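2-hydroxyethylphosphonate dioxygenase (Streptomyces viridochromogenes, PDB 4YAR) catalyses the iron(II)-dependent oxidative cleavage of 2-hydroxyethylphosphonate by dioxygen to hydroxymethylphosphonate and formate, a step in bialaphos biosynthesis. Local coordinates at residues I351-N356 / Q414-L419; L367-D370 / P375-V378. The protein carries 1 engineered substitution. All coordinates share one frame; numbering follows the deposited sequence.

Both contacts belong to the later part of the chain. Interaction 1 sets the loop that leads into strand 355-362 against helix 413-420 through one aromatic pair; interaction 2 is the body of the beta hairpin formed by strands 365-371 and 374-380. The hairpin falls within the 57 residues between the two segments of interaction 1, and strand 365-371 follows strand 355-362. Their centres are 23 Å apart, their nearest atoms about 8 Å, and they do not touch. Neither forms part of the iron site at His129 and His182, occupied here by cadmium; a separate cadmium ion sits about 5 Å from the side chain of Trp369 in interaction 2.

Interaction 1. Residues I351-N356 / Q414-L419; sequences IDHAEN and QDWLEL
Trp416 points the edge of its indole at one face of the His353 imidazole, a T-shaped (edge-to-face) pair. The planes stand at 88° to each other, and the centroids of the imidazole and of the five-membered ring of the indole are 4.9 Å apart. The closest approaches all run through Trp416 NE1, which lies 3.6 Å from His353 CE1 and equally 3.6 Å from ND1. It stands over the imidazole toward the rim, on the ND1-CE1 side. ND1 and CE1 in turn lie at the indole's edge, near its plane. No other residue of 351-356 touches 414-419, and the backbones stay well apart, with CA of His353 and CA of Trp416 10.3 Å from each other.

Each side chain starts out toward the other. In His353, chi1 of 72° and chi2 of 76° together turn the imidazole face to the helix. The ring is tied down by ND1, hydrogen-bonded to the carbonyl oxygen of Leu411, just ahead of the helix, while Phe391 packs against the side chain. Leu419 CD1 leans over one indole face near its rim. Leu411 also touches the tryptophan. The neighbouring Asp352 forms a salt bridge with Lys404, fastening the loop to strand 400-407. The pair thus ties the loop leading into strand 355-362 to helix 413-420, at the surface and away from the iron and substrate sites.

As donor to Leu411 O, ND1 carries a proton. Independently, the indole N-H comes in over the imidazole face and so meets the pi cloud, consistent with a modest electrostatic attraction that would probably weaken if the exposed imidazole took a second proton.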
loop_
_atom_site.group_PDB
_atom_site.type_symbol
_atom_site.label_atom_id
_atom_site.label_comp_id
_atom_site.label_asym_id
_atom_site.label_seq_id
_atom_site.Cartn_x
_atom_site.Cartn_y
_atom_site.Cartn_z
ATOM N N ILE A 351 -12.300 2.279 -12.116
ATOM C CA ILE A 351 -12.667 2.803 -10.790
ATOM C C ILE A 351 -11.953 1.734 -9.906
ATOM O O ILE A 351 -12.171 0.536 -10.027
ATOM C CB ILE A 351 -14.187 2.980 -10.506
ATOM C CG1 ILE A 351 -14.971 3.548 -11.720
ATOM C CG2 ILE A 351 -14.416 4.006 -9.396
ATOM C CD1 ILE A 351 -16.482 3.818 -11.504
ATOM N N ASP A 352 -10.990 2.153 -9.105
ATOM C CA ASP A 352 -10.320 1.222 -8.241
ATOM C C ASP A 352 -10.613 1.590 -6.789
ATOM O O ASP A 352 -10.789 2.726 -6.487
ATOM C CB ASP A 352 -8.783 1.323 -8.403
ATOM C CG ASP A 352 -8.228 0.427 -9.497
ATOM O OD1 ASP A 352 -8.443 0.825 -10.637
ATOM O OD2 ASP A 352 -7.410 -0.536 -9.203
ATOM N N HIS A 353 -10.547 0.626 -5.891
ATOM C CA HIS A 353 -10.843 0.937 -4.461
ATOM C C HIS A 353 -9.712 1.551 -3.595
ATOM O O HIS A 353 -9.852 1.702 -2.364
ATOM C CB HIS A 353 -11.450 -0.262 -3.802
ATOM C CG HIS A 353 -10.498 -1.383 -3.567
ATOM N ND1 HIS A 353 -9.569 -1.348 -2.549
ATOM C CD2 HIS A 353 -10.396 -2.612 -4.138
ATOM C CE1 HIS A 353 -8.907 -2.485 -2.535
ATOM N NE2 HIS A 353 -9.418 -3.285 -3.444
ATOM N N ALA A 354 -8.580 1.832 -4.241
ATOM C CA ALA A 354 -7.506 2.556 -3.656
ATOM C C ALA A 354 -6.688 3.260 -4.785
ATOM O O ALA A 354 -7.144 3.375 -5.881
ATOM C CB ALA A 354 -6.652 1.599 -2.823
ATOM N N GLU A 355 -5.481 3.717 -4.471
ATOM C CA GLU A 355 -4.660 4.515 -5.372
ATOM C C GLU A 355 -4.054 3.688 -6.512
ATOM O O GLU A 355 -3.762 2.492 -6.403
ATOM C CB GLU A 355 -3.532 5.194 -4.605
ATOM C CG GLU A 355 -3.957 6.123 -3.483
ATOM C CD GLU A 355 -2.789 6.789 -2.766
ATOM O OE1 GLU A 355 -1.653 6.812 -3.264
ATOM O OE2 GLU A 355 -3.065 7.355 -1.709
ATOM N N ASN A 356 -3.873 4.356 -7.633
ATOM C CA ASN A 356 -3.118 3.825 -8.764
ATOM C C ASN A 356 -1.961 4.756 -9.130
ATOM O O ASN A 356 -2.111 6.033 -9.096
ATOM C CB ASN A 356 -3.984 3.745 -10.055
ATOM C CG ASN A 356 -5.147 2.751 -9.981
ATOM O OD1 ASN A 356 -5.053 1.679 -9.440
ATOM N ND2 ASN A 356 -6.281 3.134 -10.612
ATOM N N GLN A 414 -7.332 -4.453 5.345
ATOM C CA GLN A 414 -7.713 -4.283 6.770
ATOM C C GLN A 414 -8.969 -3.391 6.936
ATOM O O GLN A 414 -9.806 -3.645 7.827
ATOM C CB GLN A 414 -6.536 -3.678 7.504
ATOM C CG GLN A 414 -5.412 -4.630 7.688
ATOM C CD GLN A 414 -4.132 -3.896 8.062
ATOM O OE1 GLN A 414 -3.610 -3.063 7.267
ATOM N NE2 GLN A 414 -3.579 -4.217 9.255
ATOM N N ASP A 415 -9.168 -2.357 6.073
ATOM C CA ASP A 415 -10.443 -1.568 6.047
ATOM C C ASP A 415 -11.588 -2.497 5.640
ATOM O O ASP A 415 -12.706 -2.459 6.214
ATOM C CB ASP A 415 -10.424 -0.421 4.995
ATOM C CG ASP A 415 -9.719 0.818 5.457
ATOM O OD1 ASP A 415 -9.462 1.016 6.667
ATOM O OD2 ASP A 415 -9.401 1.697 4.628
ATOM N N TRP A 416 -11.330 -3.378 4.685
ATOM C CA TRP A 416 -12.381 -4.315 4.273
ATOM C C TRP A 416 -12.856 -5.180 5.394
ATOM O O TRP A 416 -14.092 -5.425 5.569
ATOM C CB TRP A 416 -12.004 -5.129 3.030
ATOM C CG TRP A 416 -12.062 -4.355 1.774
ATOM C CD1 TRP A 416 -11.018 -3.997 0.971
ATOM C CD2 TRP A 416 -13.235 -3.779 1.173
ATOM N NE1 TRP A 416 -11.468 -3.252 -0.099
ATOM C CE2 TRP A 416 -12.820 -3.094 0.001
ATOM C CE3 TRP A 416 -14.599 -3.792 1.503
ATOM C CZ2 TRP A 416 -13.724 -2.441 -0.840
ATOM C CZ3 TRP A 416 -15.512 -3.113 0.657
ATOM C CH2 TRP A 416 -15.052 -2.443 -0.481
ATOM N N LEU A 417 -11.904 -5.640 6.211
ATOM C CA LEU A 417 -12.292 -6.459 7.357
ATOM C C LEU A 417 -13.190 -5.680 8.285
ATOM O O LEU A 417 -14.228 -6.137 8.747
ATOM C CB LEU A 417 -11.031 -6.959 8.067
ATOM C CG LEU A 417 -11.243 -7.867 9.281
ATOM C CD1 LEU A 417 -11.519 -9.274 8.818
ATOM C CD2 LEU A 417 -10.001 -7.854 10.112
ATOM N N GLU A 418 -12.850 -4.440 8.589
ATOM C CA GLU A 418 -13.689 -3.629 9.447
ATOM C C GLU A 418 -15.019 -3.248 8.800
ATOM O O GLU A 418 -16.028 -3.135 9.480
ATOM C CB GLU A 418 -12.913 -2.359 9.823
ATOM C CG GLU A 418 -13.671 -1.342 10.600
ATOM C CD GLU A 418 -13.967 -1.696 12.053
ATOM O OE1 GLU A 418 -13.311 -2.560 12.637
ATOM O OE2 GLU A 418 -14.796 -0.961 12.640
ATOM N N LEU A 419 -15.045 -3.038 7.484
ATOM C CA LEU A 419 -16.246 -2.560 6.867
ATOM C C LEU A 419 -17.288 -3.642 6.849
ATOM O O LEU A 419 -18.473 -3.340 6.916
ATOM C CB LEU A 419 -15.963 -2.077 5.422
ATOM C CG LEU A 419 -15.278 -0.707 5.417
ATOM C CD1 LEU A 419 -14.754 -0.460 4.017
ATOM C CD2 LEU A 419 -16.221 0.403 5.847
#

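Interaction 2. Residues L367-D370 / P375-V378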
loop_
_atom_site.group_PDB
_atom_site.type_symbol
_atom_site.label_atom_id
_atom_site.label_comp_id
_atom_site.label_asym_id
_atom_site.label_seq_id
_atom_site.Cartn_x
_atom_site.Cartn_y
_atom_site.Cartn_z
ATOM N N LEU A 367 -5.214 10.045 -20.860
ATOM C CA LEU A 367 -5.870 9.689 -19.586
ATOM C C LEU A 367 -7.009 10.688 -19.393
ATOM O O LEU A 367 -6.755 11.874 -19.330
ATOM C CB LEU A 367 -4.905 9.701 -18.416
ATOM C CG LEU A 367 -5.513 9.614 -16.980
ATOM C CD1 LEU A 367 -6.113 8.266 -16.696
ATOM C CD2 LEU A 367 -4.414 9.863 -15.947
ATOM N N GLU A 368 -8.212 10.192 -19.267
ATOM C CA GLU A 368 -9.383 11.015 -18.905
ATOM C C GLU A 368 -9.875 10.732 -17.505
ATOM O O GLU A 368 -9.853 9.566 -17.114
ATOM C CB GLU A 368 -10.518 10.704 -19.842
ATOM C CG GLU A 368 -10.149 10.982 -21.262
ATOM C CD GLU A 368 -11.316 10.761 -22.146
ATOM O OE1 GLU A 368 -12.281 10.008 -21.714
ATOM O OE2 GLU A 368 -11.218 11.305 -23.287
ATOM N N TRP A 369 -10.377 11.765 -16.845
ATOM C CA TRP A 369 -10.983 11.599 -15.507
ATOM C C TRP A 369 -12.147 12.584 -15.273
ATOM O O TRP A 369 -12.293 13.590 -15.998
ATOM C CB TRP A 369 -9.930 11.670 -14.405
ATOM C CG TRP A 369 -9.292 12.980 -14.156
ATOM C CD1 TRP A 369 -9.567 13.852 -13.104
ATOM C CD2 TRP A 369 -8.167 13.524 -14.819
ATOM N NE1 TRP A 369 -8.753 14.918 -13.150
ATOM C CE2 TRP A 369 -7.867 14.746 -14.188
ATOM C CE3 TRP A 369 -7.365 13.092 -15.885
ATOM C CZ2 TRP A 369 -6.834 15.564 -14.603
ATOM C CZ3 TRP A 369 -6.385 13.917 -16.327
ATOM C CH2 TRP A 369 -6.106 15.156 -15.658
ATOM N N ASP A 370 -12.892 12.316 -14.206
ATOM C CA ASP A 370 -14.011 13.158 -13.813
ATOM C C ASP A 370 -13.638 13.726 -12.435
ATOM O O ASP A 370 -13.380 13.002 -11.454
ATOM C CB ASP A 370 -15.300 12.347 -13.917
ATOM C CG ASP A 370 -15.599 11.966 -15.347
ATOM O OD1 ASP A 370 -15.848 12.883 -16.168
ATOM O OD2 ASP A 370 -15.556 10.765 -15.674
ATOM N N PRO A 375 -15.031 17.064 -16.551
ATOM C CA PRO A 375 -14.156 16.148 -17.311
ATOM C C PRO A 375 -12.843 16.794 -17.540
ATOM O O PRO A 375 -12.801 18.002 -17.812
ATOM C CB PRO A 375 -14.881 15.961 -18.628
ATOM C CG PRO A 375 -16.284 16.281 -18.317
ATOM C CD PRO A 375 -16.265 17.358 -17.301
ATOM N N ALA A 376 -11.763 15.998 -17.437
ATOM C CA ALA A 376 -10.421 16.518 -17.575
ATOM C C ALA A 376 -9.625 15.431 -18.292
ATOM O O ALA A 376 -10.034 14.254 -18.307
ATOM C CB ALA A 376 -9.857 16.868 -16.211
ATOM N N SER A 377 -8.554 15.822 -18.941
ATOM C CA SER A 377 -7.725 14.894 -19.721
ATOM C C SER A 377 -6.310 15.378 -19.795
ATOM O O SER A 377 -6.019 16.579 -19.595
ATOM C CB SER A 377 -8.301 14.680 -21.116
ATOM O OG SER A 377 -8.119 15.866 -21.840
ATOM N N VAL A 378 -5.379 14.418 -19.915
ATOM C CA VAL A 378 -3.965 14.743 -20.186
ATOM C C VAL A 378 -3.380 13.726 -21.177
ATOM O O VAL A 378 -3.760 12.532 -21.212
ATOM C CB VAL A 378 -3.163 14.874 -18.872
ATOM C CG1 VAL A 378 -3.032 13.556 -18.163
ATOM C CG2 VAL A 378 -1.773 15.471 -19.095
#
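The indole of Trp369 lies with one face over the neighbouring strand, where Ala376 CB and, further along, Ser377 N sit beneath it. The methyl makes a CH-pi contact, 3.9 Å from the centroid of the six-membered ring and 25° off its normal, and comes within 3.5 Å of Trp369 CE2. Further out, Trp369 CZ3 reaches Val378 CG1 at 3.8 Å. A chi1 of 69° places the indole CG between the backbone N and the carbonyl carbon, which lays the ring across the partner strand from Ala376 to Val378. Val73 and His75 of strand 73-76, with His394, also touch this indole.

The backbones form a regular antiparallel beta hairpin, strands 365-371 and 374-380, whose first strand also pairs with 394-397 in a three-stranded sheet. Leu367 with Val378 and Trp369 with Ala376 are the hydrogen-bonded pairs. Leu367 N gives to Val378 O at 2.9 Å and Val378 N returns to Leu367 O at 3.0 Å; the second couple comprises Trp369 N to Ala376 O and Ala376 N to Trp369 O. Between them, the non-hydrogen-bonded pair Glu368-Ser377 brings Ser377 CA within 3.2 Å of Leu367 O, a CA-H...O contact.

The sheet divides its side chains cleanly. Leu367, Trp369, Ala376 and Val378 share the apolar side. On the other, Glu368 CG passes Ser377 CB at 4.1 Å, and Asp370 OD1 leans over the Pro375 ring, 4.0 Å from CG. The carboxylates of Glu368 and Asp370 both form salt bridges with Arg395 on strand 394-397, OE1 of the first to NH1 and OD2 of the second to NH2, so that one guanidinium bridges two acids spaced two residues apart along the strand.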